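Local coordinates for protein putative transcriptional regulator (TetR/AcrR family) (Acinetobacter sp., PDB 3KNW) that probably binds DNA through a helix-turn-helix motif and regulates transcription as a member of the TetR/AcrR family, at residues D163-A166 with Q167-Q171; D89-M92 with N93-C97. All coordinates share one frame; numbering follows the deposited sequence.

Contact 1 (D163-A166 with Q167-Q171)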
ATOM      1  N   ASP A 163      16.202  -0.946 -13.990  1.00 16.49           N
ATOM      2  CA  ASP A 163      15.663  -1.887 -13.044  1.00 17.25           C
ATOM      3  C   ASP A 163      15.409  -1.178 -11.701  1.00 16.41           C
ATOM      4  O   ASP A 163      14.517  -1.586 -10.937  1.00 17.93           O
ATOM      5  CB  ASP A 163      16.581  -3.106 -12.966  1.00 18.43           C
ATOM      6  CG  ASP A 163      16.766  -3.768 -14.350  1.00 27.03           C
ATOM      7  OD1 ASP A 163      16.005  -4.777 -14.567  1.00 28.95           O
ATOM      8  OD2 ASP A 163      17.586  -3.197 -15.249  1.00 31.83           O
ATOM      9  N   VAL A 164      16.182  -0.124 -11.411  1.00 14.46           N
ATOM     10  CA  VAL A 164      15.972   0.717 -10.234  1.00 12.54           C
ATOM     11  C   VAL A 164      14.792   1.635 -10.499  1.00 13.12           C
ATOM     12  O   VAL A 164      13.895   1.801  -9.681  1.00 14.87           O
ATOM     13  CB  VAL A 164      17.293   1.497  -9.852  1.00 12.29           C
ATOM     14  CG1 VAL A 164      17.078   2.526  -8.759  1.00  9.97           C
ATOM     15  CG2 VAL A 164      18.349   0.518  -9.408  1.00  8.13           C
ATOM     16  N   LEU A 165      14.712   2.217 -11.678  1.00 13.23           N
ATOM     17  CA  LEU A 165      13.724   3.284 -11.833  1.00 13.04           C
ATOM     18  C   LEU A 165      12.324   2.658 -11.850  1.00 12.22           C
ATOM     19  O   LEU A 165      11.393   3.207 -11.306  1.00 12.98           O
ATOM     20  CB  LEU A 165      14.037   4.109 -13.051  1.00 12.65           C
ATOM     21  CG  LEU A 165      13.250   5.373 -13.298  1.00 15.65           C
ATOM     22  CD1 LEU A 165      13.301   6.348 -12.133  1.00 13.27           C
ATOM     23  CD2 LEU A 165      13.813   6.032 -14.564  1.00 14.62           C
ATOM     24  N   ALA A 166      12.170   1.502 -12.458  1.00 11.07           N
ATOM     25  CA  ALA A 166      10.874   0.894 -12.518  1.00 10.76           C
ATOM     26  C   ALA A 166      10.367   0.576 -11.125  1.00 11.62           C
ATOM     27  O   ALA A 166       9.185   0.637 -10.885  1.00 12.20           O
ATOM     28  CB  ALA A 166      10.929  -0.332 -13.334  1.00 11.24           C
ATOM     29  N   GLN A 167      11.268   0.260 -10.188  1.00 12.15           N
ATOM     30  CA  GLN A 167      10.866  -0.030  -8.805  1.00 11.78           C
ATOM     31  C   GLN A 167      10.471   1.252  -8.066  1.00 12.23           C
ATOM     32  O   GLN A 167       9.470   1.282  -7.332  1.00 11.51           O
ATOM     33  CB  GLN A 167      12.010  -0.678  -8.008  1.00 12.33           C
ATOM     34  CG  GLN A 167      12.254  -2.176  -8.293  1.00 11.87           C
ATOM     35  CD  GLN A 167      13.476  -2.700  -7.548  1.00 14.60           C
ATOM     36  OE1 GLN A 167      13.420  -3.015  -6.319  1.00 15.91           O
ATOM     37  NE2 GLN A 167      14.581  -2.792  -8.259  1.00 10.79           N
ATOM     38  N   VAL A 168      11.301   2.272  -8.226  1.00 10.88           N
ATOM     39  CA  VAL A 168      11.008   3.499  -7.654  1.00 11.44           C
ATOM     40  C   VAL A 168       9.635   3.977  -8.102  1.00 10.86           C
ATOM     41  O   VAL A 168       8.756   4.304  -7.288  1.00  9.21           O
ATOM     42  CB  VAL A 168      11.995   4.535  -8.094  1.00 12.65           C
ATOM     43  CG1 VAL A 168      11.415   5.910  -7.673  1.00 14.12           C
ATOM     44  CG2 VAL A 168      13.336   4.231  -7.480  1.00 11.27           C
ATOM     45  N   ILE A 169       9.445   4.007  -9.405  1.00 10.45           N
ATOM     46  CA  ILE A 169       8.177   4.480  -9.927  1.00 11.05           C
ATOM     47  C   ILE A 169       7.024   3.598  -9.412  1.00 10.87           C
ATOM     48  O   ILE A 169       6.021   4.115  -8.826  1.00 11.38           O
ATOM     49  CB  ILE A 169       8.189   4.532 -11.440  1.00 11.20           C
ATOM     50  CG1 ILE A 169       9.083   5.645 -11.912  1.00 12.84           C
ATOM     51  CG2 ILE A 169       6.808   4.740 -11.989  1.00 12.57           C
ATOM     52  CD1 ILE A 169       9.311   5.585 -13.403  1.00 14.78           C
ATOM     53  N   TYR A 170       7.184   2.285  -9.531  1.00  9.69           N
ATOM     54  CA  TYR A 170       6.097   1.431  -9.109  1.00 10.90           C
ATOM     55  C   TYR A 170       5.826   1.510  -7.578  1.00 10.10           C
ATOM     56  O   TYR A 170       4.686   1.495  -7.143  1.00 10.17           O
ATOM     57  CB  TYR A 170       6.299   0.004  -9.584  1.00 10.45           C
ATOM     58  CG  TYR A 170       5.101  -0.864  -9.351  1.00 13.50           C
ATOM     59  CD1 TYR A 170       4.059  -0.904 -10.250  1.00 15.43           C
ATOM     60  CD2 TYR A 170       5.019  -1.674  -8.251  1.00 17.21           C
ATOM     61  CE1 TYR A 170       2.950  -1.746 -10.051  1.00 15.34           C
ATOM     62  CE2 TYR A 170       3.907  -2.513  -8.052  1.00 18.95           C
ATOM     63  CZ  TYR A 170       2.904  -2.558  -8.972  1.00 15.54           C
ATOM     64  OH  TYR A 170       1.815  -3.370  -8.758  1.00 19.84           O
ATOM     65  N   GLN A 171       6.866   1.652  -6.785  1.00  9.88           N
ATOM     66  CA  GLN A 171       6.689   1.757  -5.358  1.00  9.77           C
ATOM     67  C   GLN A 171       5.979   3.036  -4.999  1.00  9.80           C
ATOM     68  O   GLN A 171       5.084   2.993  -4.204  1.00 11.30           O
ATOM     69  CB  GLN A 171       8.019   1.716  -4.652  1.00  9.66           C
ATOM     70  CG  GLN A 171       8.551   0.309  -4.526  1.00  9.42           C
ATOM     71  CD  GLN A 171       9.962   0.241  -4.026  1.00  7.41           C
ATOM     72  OE1 GLN A 171      10.596  -0.781  -4.105  1.00  7.29           O
ATOM     73  NE2 GLN A 171      10.448   1.321  -3.517  1.00  9.04           N
TER

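Contact 2 (D89-M92 with N93-C97)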
ATOM      1  N   ASP A  89       6.136   8.367 -23.481  1.00  7.88           N
ATOM      2  CA  ASP A  89       4.718   8.619 -23.544  1.00  8.27           C
ATOM      3  C   ASP A  89       3.980   7.341 -23.287  1.00  7.53           C
ATOM      4  O   ASP A  89       2.893   7.377 -22.734  1.00  8.29           O
ATOM      5  CB  ASP A  89       4.300   9.296 -24.896  1.00  8.35           C
ATOM      6  CG  ASP A  89       4.827  10.746 -25.017  1.00 10.69           C
ATOM      7  OD1 ASP A  89       5.601  11.209 -24.128  1.00 13.73           O
ATOM      8  OD2 ASP A  89       4.503  11.425 -26.000  1.00 13.99           O
ATOM      9  N   LYS A  90       4.526   6.202 -23.672  1.00  6.78           N
ATOM     10  CA  LYS A  90       3.800   4.966 -23.379  1.00  6.70           C
ATOM     11  C   LYS A  90       3.676   4.755 -21.867  1.00  6.95           C
ATOM     12  O   LYS A  90       2.658   4.240 -21.363  1.00  6.91           O
ATOM     13  CB  LYS A  90       4.507   3.772 -24.002  1.00  7.25           C
ATOM     14  CG  LYS A  90       4.091   3.458 -25.461  1.00  6.16           C
ATOM     15  CD  LYS A  90       4.876   2.285 -25.970  1.00  5.03           C
ATOM     16  CE  LYS A  90       5.193   2.386 -27.497  1.00  7.60           C
ATOM     17  NZ  LYS A  90       6.429   1.627 -27.818  1.00  6.95           N
ATOM     18  N   LEU A  91       4.736   5.165 -21.160  1.00  6.71           N
ATOM     19  CA  LEU A  91       4.880   4.963 -19.729  1.00  6.10           C
ATOM     20  C   LEU A  91       4.037   6.001 -18.987  1.00  6.32           C
ATOM     21  O   LEU A  91       3.452   5.710 -17.951  1.00  6.15           O
ATOM     22  CB  LEU A  91       6.359   5.078 -19.317  1.00  4.96           C
ATOM     23  CG  LEU A  91       6.624   4.882 -17.821  1.00  4.25           C
ATOM     24  CD1 LEU A  91       5.925   3.698 -17.295  1.00  2.00           C
ATOM     25  CD2 LEU A  91       8.050   4.735 -17.571  1.00  3.70           C
HETATM   26  N   MSE A  92       3.945   7.200 -19.530  1.00  6.46           N
HETATM   27  CA  MSE A  92       3.108   8.246 -18.901  1.00  6.74           C
HETATM   28  C   MSE A  92       1.664   7.920 -19.145  1.00  6.92           C
HETATM   29  O   MSE A  92       0.833   8.125 -18.308  1.00  8.41           O
HETATM   30  CB  MSE A  92       3.450   9.639 -19.414  1.00  6.02           C
HETATM   31  CG  MSE A  92       4.807  10.157 -18.957  1.00  3.84           C
HETATM   32 SE   MSE A  92       5.099  10.115 -17.052  0.70  2.00          SE
HETATM   33  CE  MSE A  92       3.515  11.112 -16.460  1.00  5.28           C
ATOM     34  N   ASN A  93       1.375   7.329 -20.272  1.00  6.91           N
ATOM     35  CA  ASN A  93       0.042   6.828 -20.531  1.00  7.36           C
ATOM     36  C   ASN A  93      -0.496   5.840 -19.498  1.00  7.09           C
ATOM     37  O   ASN A  93      -1.529   6.075 -18.879  1.00  5.99           O
ATOM     38  CB  ASN A  93       0.085   6.097 -21.850  1.00  8.02           C
ATOM     39  CG  ASN A  93      -0.716   6.707 -22.836  1.00  9.91           C
ATOM     40  OD1 ASN A  93      -0.220   7.474 -23.679  1.00 14.73           O
ATOM     41  ND2 ASN A  93      -2.000   6.365 -22.807  1.00 13.21           N
ATOM     42  N   TYR A  94       0.199   4.712 -19.387  1.00  7.26           N
ATOM     43  CA  TYR A  94      -0.060   3.699 -18.371  1.00  8.36           C
ATOM     44  C   TYR A  94      -0.290   4.290 -16.984  1.00  8.20           C
ATOM     45  O   TYR A  94      -1.286   4.011 -16.345  1.00  9.12           O
ATOM     46  CB  TYR A  94       1.121   2.739 -18.263  1.00  8.34           C
ATOM     47  CG  TYR A  94       1.057   1.834 -17.068  1.00  9.51           C
ATOM     48  CD1 TYR A  94       0.108   0.839 -16.981  1.00  8.60           C
ATOM     49  CD2 TYR A  94       1.950   1.985 -16.004  1.00 11.85           C
ATOM     50  CE1 TYR A  94       0.051   0.017 -15.883  1.00  9.76           C
ATOM     51  CE2 TYR A  94       1.894   1.165 -14.899  1.00 10.43           C
ATOM     52  CZ  TYR A  94       0.936   0.169 -14.852  1.00  9.50           C
ATOM     53  OH  TYR A  94       0.868  -0.665 -13.753  1.00 11.40           O
ATOM     54  N   LEU A  95       0.641   5.095 -16.540  1.00  7.65           N
ATOM     55  CA  LEU A  95       0.559   5.685 -15.235  1.00  8.06           C
ATOM     56  C   LEU A  95      -0.664   6.586 -15.108  1.00  9.36           C
ATOM     57  O   LEU A  95      -1.312   6.665 -14.035  1.00  7.61           O
ATOM     58  CB  LEU A  95       1.839   6.525 -14.967  1.00  7.15           C
ATOM     59  CG  LEU A  95       3.145   5.730 -14.955  1.00  5.94           C
ATOM     60  CD1 LEU A  95       4.397   6.662 -14.637  1.00  4.95           C
ATOM     61  CD2 LEU A  95       3.082   4.522 -14.003  1.00  3.70           C
ATOM     62  N   GLN A  96      -0.946   7.312 -16.193  1.00 10.34           N
ATOM     63  CA  GLN A  96      -2.036   8.254 -16.182  1.00 11.31           C
ATOM     64  C   GLN A  96      -3.345   7.496 -16.025  1.00 11.57           C
ATOM     65  O   GLN A  96      -4.259   7.993 -15.358  1.00 11.74           O
ATOM     66  CB  GLN A  96      -2.010   9.216 -17.409  1.00 11.69           C
ATOM     67  CG  GLN A  96      -1.816  10.693 -16.957  1.00 14.35           C
ATOM     68  CD  GLN A  96      -0.952  11.589 -17.879  1.00 18.83           C
ATOM     69  OE1 GLN A  96      -0.363  11.136 -18.874  1.00 21.86           O
ATOM     70  NE2 GLN A  96      -0.900  12.887 -17.539  1.00 18.60           N
ATOM     71  N   CYS A  97      -3.385   6.291 -16.615  1.00 11.38           N
ATOM     72  CA  CYS A  97      -4.453   5.323 -16.449  1.00 11.34           C
ATOM     73  C   CYS A  97      -4.552   4.807 -15.001  1.00 10.41           C
ATOM     74  O   CYS A  97      -5.673   4.641 -14.492  1.00 11.12           O
ATOM     75  CB  CYS A  97      -4.286   4.132 -17.440  1.00 11.85           C
ATOM     76  SG  CYS A  97      -5.283   4.279 -18.893  0.57 12.56           S
TER

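Contact 1 (D163-A166 with Q167-Q171)
The first turns of helix 162-183, part of the C-terminal domain of this TetR-family protein, bring Gln-167 back over the backbone of Asp-163. The glutamine chain runs extended beyond CG (chi2 175°), and its NE2 donates to Asp-163 O at 2.9 Å in a nearly straight bond. The carbonyl oxygen lies close to the plane of the Gln-167 amide, whereas the amide nitrogen stands above the Asp-163 carbonyl plane. Gln-167 N turns weakly to Val-164 O (3.1 Å), so the side-chain N-H takes up Asp-163 O in its place, and this bond restrains the rotation of the amide. The i to i+4 pattern starts with Val-168 N to Val-164 O, followed by Ile-169 N to Leu-165 O and Tyr-170 N to Ala-166 O.

Two apolar pairs accompany them. Val-164 CG1 lies 4.3 Å from Val-168 CG2, on a flank where Gln-191 and Ser-195 of the second subunit also pack. Elsewhere on the helix, Leu-165 CG meets Ile-169 CD1 at 3.9 Å, while Ala-166 and Tyr-170 rest on Met-143 of helix 126-153. One helix therefore serves both the subunit interior and the dimer interface, as in the all-helical C-terminal domains of TetR-family regulators.

Contact 2 (D89-M92 with N93-C97)
Met-92, modelled as selenomethionine, and Leu-95 meet on one side of helix 87-100, an amphipathic helix of the C-terminal domain of this TetR-like protein. The Met-92 chain bends at both chi2 and chi3 (-53° and -54°), and its selenium comes within 4.3 Å of Leu-95 CD1. Both residues also touch Thr-196 of helix 187-200, which closes over this flank.

Leu-95 has a second neighbour one turn back, where Leu-91 CD1 lies 4.2 Å from Leu-95 CG. Leu-91 sends its CG anti to the backbone N, whereas Leu-95 carries its own CG beside the backbone N (chi1 -62°), which keeps that branch point close to Leu-91 O. The two leucines then diverge in their outer packing, Leu-91 on Ile-147 of helix 126-153 and Leu-95 on Ile-169 and Tyr-173 of helix 162-183.

Asn-93 lies at the exposed side of the same turn. Its CB is 3.2 Å from Lys-90 O, and its backbone N bonds to Asp-89 O at 2.9 Å. In the neighbouring Tyr-94 the backbone N bonds to Lys-90 O, while the side chain turns inward to Leu-139 and Met-143 of helix 126-153. There the phenol OH is hydrogen-bonded to Tyr-73 OH and Trp-98 NE1, so the polar end of this buried ring has partners inside the helical bundle. The ring also meets that of Trp-98 with the planes about perpendicular. Back across the turn, Leu-91 O lies at the edge of the Tyr-94 ring, near its plane, and accepts the backbone N-H of Leu-95 at 3.2 Å.

Overall arrangement
Contact 2 precedes contact 1 along the chain: residues 89-97 lie on helix 87-100 and residues 163-171 on helix 162-183, both within the C-terminal domain. Their centres are about 14 Å apart, yet the two helices touch where Ile-169 CG2 packs on Leu-95 CD1 at 4.1 Å. Helix 126-153 joins them further, since Tyr-170 and Tyr-94 both rest on its Leu-139 and Met-143. Their outer surroundings differ. Contact 1 meets Gln-191 and Ser-195 on helix 187-200 of the second subunit, whereas contact 2 touches no other chain and is flanked by helix 187-200 of the same chain. Helix 162-183 thus makes the link, facing helix 87-100 through Ile-169 and the second subunit through Val-164, Gln-167 and Val-168.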